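Local coordinates for protein quinone oxidoreductase (Coxiella burnetii, PDB 3TQH) that binds NADPH and probably uses it to reduce quinones, in the manner of a medium-chain dehydrogenase/reductase, at residues G77-L82 with N87-G92; H104-C107 with Y111-A114; V301-L306 with L316-R321. All blocks are in the same frame, centred on the assembly; numbering follows the deposited sequence.

Overall arrangement
Followed from the N terminus, the three contacts come in series, each closing its own loop, and none nests within or crosses another. Interaction 1 folds the connection after strand 74-82 back onto that strand before strand 94-98 begins. Interaction 2 closes the short turn leading into strand 111-114. Interaction 3, near the C terminus, packs helix 300-308 on strand 315-319. All three reach the same mixed sheet, in which strand 36-44 pairs with 74-82, 111-114 and 315-319 alike. Interactions 1 and 2 come within about 5 Å at their nearest atoms without touching. Interactions 2 and 3 meet, Tyr111 OH packing 3.8 Å from Arg321 NH2, so the chain's end reaches the GroES-like region.

Interaction 1. Residues G77-L82 with N87-G92; sequences GEVIEL and NNVNIG
The long connection of a beta hairpin, folded back on the strand it has just left, brings Val79 and Leu82 against Val89 and Ile91. One hydrogen bond joins the two segments: Gly92 N donates to Val79 O at 2.9 Å, nearly straight at 166°, and a backbone bond between Val79 and Asp93 carries the pairing on. Gly92 has a positive phi of 96°, a conformation easily adopted by glycine, and its CA lies 3.6 Å from Glu78 OE2, brought alongside by an extended side chain. Beside this bond the apolar groups interlock. With CG1 of Val79 anti to its backbone N (chi1 178°), the other methyl, CG2, lies beside that N and meets Val89 CG1 at 3.8 Å, while CB rests against Asn90 O. Ile91 sends its terminal methyl over the strand backbone, where CD1 comes within 3.3 Å of Ile80 O and also touches Glu81 CA and Leu82 N. The same methyl packs 3.9 Å from Leu82 CG, the two side chains running past each other in opposite directions. Leu82 CD1 then ends close to Val89 O, and CD2 faces Val89 CB. The strand is irregular here, since Ile80 and Glu81 form a classic beta bulge opposite Leu37. Asp93 accepts from Asn90 N through OD2, and Met36 touches both Leu82 and Val89. The folded loop thus packs on the end of strand 74-82, which lies between strands 36-44 and 94-98.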
# COMPACT_ATOMS: atom_id res chain seq x y z
N GLY A 77 -12.22 11.08 3.67
CA GLY A 77 -13.21 11.74 4.53
C GLY A 77 -13.44 13.23 4.33
O GLY A 77 -13.05 13.81 3.32
N GLU A 78 -14.10 13.85 5.32
CA GLU A 78 -14.50 15.26 5.25
C GLU A 78 -13.78 16.07 6.33
O GLU A 78 -13.68 15.63 7.48
CB GLU A 78 -16.01 15.37 5.43
CG GLU A 78 -16.58 16.78 5.23
CD GLU A 78 -18.09 16.88 5.52
OE1 GLU A 78 -18.65 15.94 6.14
OE2 GLU A 78 -18.71 17.90 5.14
N VAL A 79 -13.27 17.25 5.95
CA VAL A 79 -12.63 18.16 6.90
C VAL A 79 -13.68 18.81 7.78
O VAL A 79 -14.61 19.45 7.28
CB VAL A 79 -11.82 19.25 6.18
CG1 VAL A 79 -11.19 20.21 7.18
CG2 VAL A 79 -10.75 18.62 5.29
N ILE A 80 -13.54 18.64 9.09
CA ILE A 80 -14.55 19.09 10.06
C ILE A 80 -14.05 20.27 10.88
O ILE A 80 -14.82 21.18 11.19
CB ILE A 80 -14.97 17.94 11.00
CG1 ILE A 80 -15.78 16.90 10.23
CG2 ILE A 80 -15.79 18.45 12.17
CD1 ILE A 80 -17.01 17.46 9.55
N GLU A 81 -12.78 20.24 11.26
CA GLU A 81 -12.16 21.35 11.98
C GLU A 81 -10.81 21.67 11.34
O GLU A 81 -10.14 20.78 10.81
CB GLU A 81 -12.02 21.01 13.47
CG GLU A 81 -13.38 20.71 14.14
CD GLU A 81 -13.32 20.53 15.66
OE1 GLU A 81 -12.62 21.30 16.35
OE2 GLU A 81 -14.01 19.62 16.16
N LEU A 82 -10.45 22.94 11.38
CA LEU A 82 -9.20 23.43 10.81
C LEU A 82 -8.41 24.22 11.84
O LEU A 82 -8.98 24.94 12.66
CB LEU A 82 -9.48 24.33 9.60
CG LEU A 82 -9.49 23.67 8.22
CD1 LEU A 82 -9.78 24.71 7.15
CD2 LEU A 82 -8.17 23.00 7.95
N ASN A 87 -4.18 27.35 5.30
CA ASN A 87 -4.58 28.35 4.29
C ASN A 87 -5.40 27.80 3.11
O ASN A 87 -6.35 28.46 2.67
CB ASN A 87 -3.34 29.07 3.73
CG ASN A 87 -2.93 30.27 4.56
OD1 ASN A 87 -2.41 31.25 4.03
ND2 ASN A 87 -3.15 30.20 5.87
N ASN A 88 -5.02 26.64 2.60
CA ASN A 88 -5.55 26.13 1.33
C ASN A 88 -6.65 25.06 1.44
O ASN A 88 -7.18 24.62 0.42
CB ASN A 88 -4.40 25.58 0.46
CG ASN A 88 -3.66 26.67 -0.32
OD1 ASN A 88 -4.06 27.84 -0.34
ND2 ASN A 88 -2.57 26.27 -0.99
N VAL A 89 -6.98 24.63 2.66
CA VAL A 89 -8.09 23.70 2.88
C VAL A 89 -9.30 24.46 3.47
O VAL A 89 -9.13 25.47 4.15
CB VAL A 89 -7.68 22.56 3.83
CG1 VAL A 89 -8.73 21.46 3.84
CG2 VAL A 89 -6.33 22.00 3.41
N ASN A 90 -10.51 23.98 3.18
CA ASN A 90 -11.74 24.53 3.75
C ASN A 90 -12.54 23.47 4.51
O ASN A 90 -12.47 22.28 4.20
CB ASN A 90 -12.63 25.12 2.65
CG ASN A 90 -12.15 26.47 2.18
OD1 ASN A 90 -11.92 26.67 0.98
ND2 ASN A 90 -12.01 27.42 3.10
N ILE A 91 -13.31 23.92 5.50
CA ILE A 91 -14.25 23.06 6.21
C ILE A 91 -15.28 22.53 5.21
O ILE A 91 -15.82 23.30 4.41
CB ILE A 91 -15.00 23.83 7.34
CG1 ILE A 91 -14.04 24.35 8.41
CG2 ILE A 91 -16.08 22.95 7.97
CD1 ILE A 91 -13.28 23.28 9.14
N GLY A 92 -15.53 21.23 5.25
CA GLY A 92 -16.46 20.60 4.32
C GLY A 92 -15.81 19.96 3.10
O GLY A 92 -16.47 19.22 2.37

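Interaction 2. Residues H104-C107 with Y111-A114; sequences HPCC and YVCA
The peptide joining Cys106 to Cys107 is the flat group of this contact, and CG1 of Val112 comes to one side of its plane, beyond the edge between Cys106 O and Cys107 CA rather than over the centre of the face. The methyl is 3.6 Å from Cys106 O and 3.8 Å from Cys107 CA. Both sulfurs lie on that same side of the peptide plane: Cys106 SG is 4.2 Å and Cys107 SG 4.1 Å from Val112 CG1, so a single methyl sits among two thiols and a backbone amide. Its position follows from the first torsion of Val112 (chi1 -60°), which sets CG1 anti to the carbonyl carbon. No direct hydrogen bond crosses the contact. Instead a water, a little off the peptide plane, donates both its hydrogens, to Cys106 O at 2.7 Å and to Tyr111 O at 2.6 Å, and so satisfies two carbonyl oxygens that, both being acceptors, could not bond to each other. Behind Val112, Ile38 and Val40 of strand 36-44 and Phe75 of strand 74-82 extend the apolar packing, and Gly72 bonds the backbone of both cysteines. A loop sealed by a valine methyl and a bridging water here leads into strand 111-114, within the GroES-like fold that forms the catalytic domain in this dehydrogenase family.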
# COMPACT_ATOMS: atom_id res chain seq x y z
N HIS A 104 2.55 7.26 14.21
CA HIS A 104 1.27 7.41 14.90
C HIS A 104 0.10 6.88 14.08
O HIS A 104 -0.82 7.63 13.76
CB HIS A 104 1.03 8.88 15.25
CG HIS A 104 2.11 9.48 16.10
ND1 HIS A 104 2.29 9.14 17.42
CD2 HIS A 104 3.07 10.40 15.81
CE1 HIS A 104 3.31 9.82 17.92
NE2 HIS A 104 3.80 10.59 16.96
N PRO A 105 0.11 5.57 13.74
CA PRO A 105 -0.98 5.01 12.93
C PRO A 105 -2.31 5.15 13.66
O PRO A 105 -2.36 4.98 14.88
CB PRO A 105 -0.58 3.54 12.77
CG PRO A 105 0.36 3.26 13.89
CD PRO A 105 1.09 4.54 14.14
N CYS A 106 -3.37 5.47 12.92
CA CYS A 106 -4.58 6.03 13.54
C CYS A 106 -5.87 6.01 12.72
O CYS A 106 -6.87 6.55 13.16
CB CYS A 106 -4.28 7.49 13.88
SG CYS A 106 -3.97 8.50 12.39
N CYS A 107 -5.86 5.39 11.54
CA CYS A 107 -6.96 5.56 10.60
C CYS A 107 -8.14 4.58 10.76
O CYS A 107 -9.23 4.86 10.25
CB CYS A 107 -6.44 5.51 9.17
SG CYS A 107 -5.44 6.92 8.68
N TYR A 111 -12.39 9.57 13.36
CA TYR A 111 -11.73 10.85 13.13
C TYR A 111 -10.22 10.69 13.09
O TYR A 111 -9.65 9.90 13.87
CB TYR A 111 -12.10 11.87 14.22
CG TYR A 111 -13.57 12.20 14.27
CD1 TYR A 111 -14.08 13.28 13.56
CD2 TYR A 111 -14.45 11.43 15.02
CE1 TYR A 111 -15.44 13.59 13.59
CE2 TYR A 111 -15.80 11.72 15.06
CZ TYR A 111 -16.29 12.80 14.35
OH TYR A 111 -17.64 13.09 14.39
N VAL A 112 -9.57 11.42 12.20
CA VAL A 112 -8.11 11.48 12.16
C VAL A 112 -7.62 12.92 12.10
O VAL A 112 -8.34 13.82 11.66
CB VAL A 112 -7.52 10.69 10.97
CG1 VAL A 112 -7.91 9.23 11.06
CG2 VAL A 112 -7.96 11.29 9.64
N CYS A 113 -6.39 13.11 12.57
CA CYS A 113 -5.69 14.38 12.44
C CYS A 113 -4.75 14.26 11.26
O CYS A 113 -4.08 13.23 11.11
CB CYS A 113 -4.92 14.69 13.73
SG CYS A 113 -3.76 16.06 13.62
N ALA A 114 -4.69 15.28 10.42
CA ALA A 114 -3.81 15.26 9.25
C ALA A 114 -3.26 16.64 8.90
O ALA A 114 -3.87 17.67 9.19
CB ALA A 114 -4.54 14.67 8.06
O HOH W 1 -7.54 8.61 14.74

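Interaction 3. Residues V301-L306 with L316-R321; sequences VTAHEL and LVFKVR
Leu316 meets the helix through both of its methyl groups. CD1 lies against the backbone of the helix, 3.7 Å from Ala303 O, while CD2 reaches Leu306 CD2 at 4.0 Å, the two leucine side chains meeting at a slant. Leu306 carries CG anti to its backbone N (chi1 -174°), which directs its branch toward the strand. One turn earlier, Ala303 offers its methyl to Phe318: CB stands 4.2 Å from CZ, an oblique approach to the ring. No hydrogen bond crosses the contact.

Around them lies a second shell. Phe318 makes an edge-to-face pair with Tyr108, whose hydroxyl is hydrogen-bonded to His304 NE2; Arg53 holds the other ring nitrogen of His304. Tyr108 therefore links a residue of the helix with one of the strand. Leu45 packs on both Ala303 and Phe318. Farther along the chain, Lys319 NZ donates to Arg321 O at 2.8 Å and forms a salt bridge with OXT, linking the lysine to the chain end.

The side chain of Leu316 is about 8 Å from the bound NADPH and about 4 Å from that of Val312, which contacts NADPH. The contact is the inner packing of a beta-alpha-beta unit, in which helix 300-308 runs nearly antiparallel to strand 315-319 (169° between segments, axes 10.0 Å apart), and that strand lies between parallel strand 291-295 and antiparallel strand 36-44.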
# COMPACT_ATOMS: atom_id res chain seq x y z
N VAL A 301 -10.81 -7.74 13.56
CA VAL A 301 -10.10 -9.00 13.82
C VAL A 301 -10.15 -9.90 12.58
O VAL A 301 -9.12 -10.34 12.08
CB VAL A 301 -10.67 -9.74 15.05
CG1 VAL A 301 -10.11 -11.15 15.15
CG2 VAL A 301 -10.37 -8.95 16.33
N THR A 302 -11.36 -10.15 12.10
CA THR A 302 -11.59 -10.93 10.89
C THR A 302 -10.79 -10.40 9.70
O THR A 302 -10.12 -11.16 9.00
CB THR A 302 -13.09 -10.91 10.51
OG1 THR A 302 -13.86 -11.33 11.64
CG2 THR A 302 -13.37 -11.83 9.34
N ALA A 303 -10.85 -9.08 9.50
CA ALA A 303 -10.15 -8.40 8.42
C ALA A 303 -8.64 -8.63 8.47
O ALA A 303 -8.01 -8.91 7.45
CB ALA A 303 -10.45 -6.90 8.46
N HIS A 304 -8.08 -8.51 9.66
CA HIS A 304 -6.65 -8.73 9.87
C HIS A 304 -6.23 -10.19 9.68
O HIS A 304 -5.14 -10.45 9.15
CB HIS A 304 -6.21 -8.20 11.24
CG HIS A 304 -5.53 -6.86 11.17
ND1 HIS A 304 -4.36 -6.58 11.85
CD2 HIS A 304 -5.84 -5.75 10.47
CE1 HIS A 304 -3.99 -5.35 11.58
NE2 HIS A 304 -4.86 -4.82 10.74
N GLU A 305 -7.08 -11.12 10.08
CA GLU A 305 -6.84 -12.55 9.82
C GLU A 305 -6.77 -12.83 8.32
O GLU A 305 -5.91 -13.58 7.86
CB GLU A 305 -7.95 -13.42 10.44
CG GLU A 305 -8.03 -13.40 11.97
CD GLU A 305 -9.25 -14.14 12.51
OE1 GLU A 305 -9.97 -14.78 11.71
OE2 GLU A 305 -9.50 -14.09 13.73
N LEU A 306 -7.68 -12.23 7.56
CA LEU A 306 -7.71 -12.40 6.11
C LEU A 306 -6.47 -11.79 5.47
O LEU A 306 -5.80 -12.43 4.67
CB LEU A 306 -8.98 -11.79 5.51
CG LEU A 306 -9.22 -12.01 4.01
CD1 LEU A 306 -9.26 -13.50 3.66
CD2 LEU A 306 -10.52 -11.32 3.55
N LEU A 316 -8.45 -4.58 0.82
CA LEU A 316 -9.49 -4.64 1.84
C LEU A 316 -9.68 -3.22 2.34
O LEU A 316 -8.71 -2.45 2.43
CB LEU A 316 -9.08 -5.55 3.00
CG LEU A 316 -8.66 -6.99 2.69
CD1 LEU A 316 -8.29 -7.71 3.98
CD2 LEU A 316 -9.77 -7.73 1.95
N VAL A 317 -10.91 -2.86 2.68
CA VAL A 317 -11.20 -1.50 3.14
C VAL A 317 -12.28 -1.47 4.21
O VAL A 317 -13.23 -2.25 4.19
CB VAL A 317 -11.59 -0.59 1.95
CG1 VAL A 317 -12.90 -1.04 1.31
CG2 VAL A 317 -11.68 0.87 2.39
N PHE A 318 -12.10 -0.56 5.17
CA PHE A 318 -13.12 -0.27 6.16
C PHE A 318 -14.03 0.83 5.63
O PHE A 318 -13.55 1.88 5.20
CB PHE A 318 -12.51 0.19 7.49
CG PHE A 318 -11.83 -0.89 8.28
CD1 PHE A 318 -12.54 -2.01 8.70
CD2 PHE A 318 -10.48 -0.78 8.63
CE1 PHE A 318 -11.92 -3.01 9.44
CE2 PHE A 318 -9.86 -1.78 9.37
CZ PHE A 318 -10.57 -2.90 9.77
N LYS A 319 -15.33 0.58 5.65
CA LYS A 319 -16.31 1.62 5.44
C LYS A 319 -16.69 2.14 6.82
O LYS A 319 -17.34 1.44 7.60
CB LYS A 319 -17.54 1.07 4.72
CG LYS A 319 -18.73 2.02 4.68
CD LYS A 319 -19.93 1.39 3.97
CE LYS A 319 -20.32 2.16 2.72
NZ LYS A 319 -20.72 3.56 3.03
N VAL A 320 -16.26 3.36 7.13
CA VAL A 320 -16.51 3.96 8.44
C VAL A 320 -17.85 4.70 8.42
O VAL A 320 -18.60 4.67 9.39
CB VAL A 320 -15.35 4.88 8.86
CG1 VAL A 320 -15.61 5.47 10.23
CG2 VAL A 320 -14.05 4.10 8.86
N ARG A 321 -18.13 5.37 7.30
CA ARG A 321 -19.44 5.96 7.02
C ARG A 321 -19.78 5.74 5.54
O ARG A 321 -20.89 5.31 5.20
CB ARG A 321 -19.43 7.45 7.31
CG ARG A 321 -19.25 7.81 8.78
CD ARG A 321 -19.30 9.31 8.99
NE ARG A 321 -19.51 9.68 10.39
CZ ARG A 321 -18.57 9.64 11.34
NH1 ARG A 321 -17.32 9.24 11.06
NH2 ARG A 321 -18.88 10.00 12.58
OXT ARG A 321 -18.95 5.98 4.66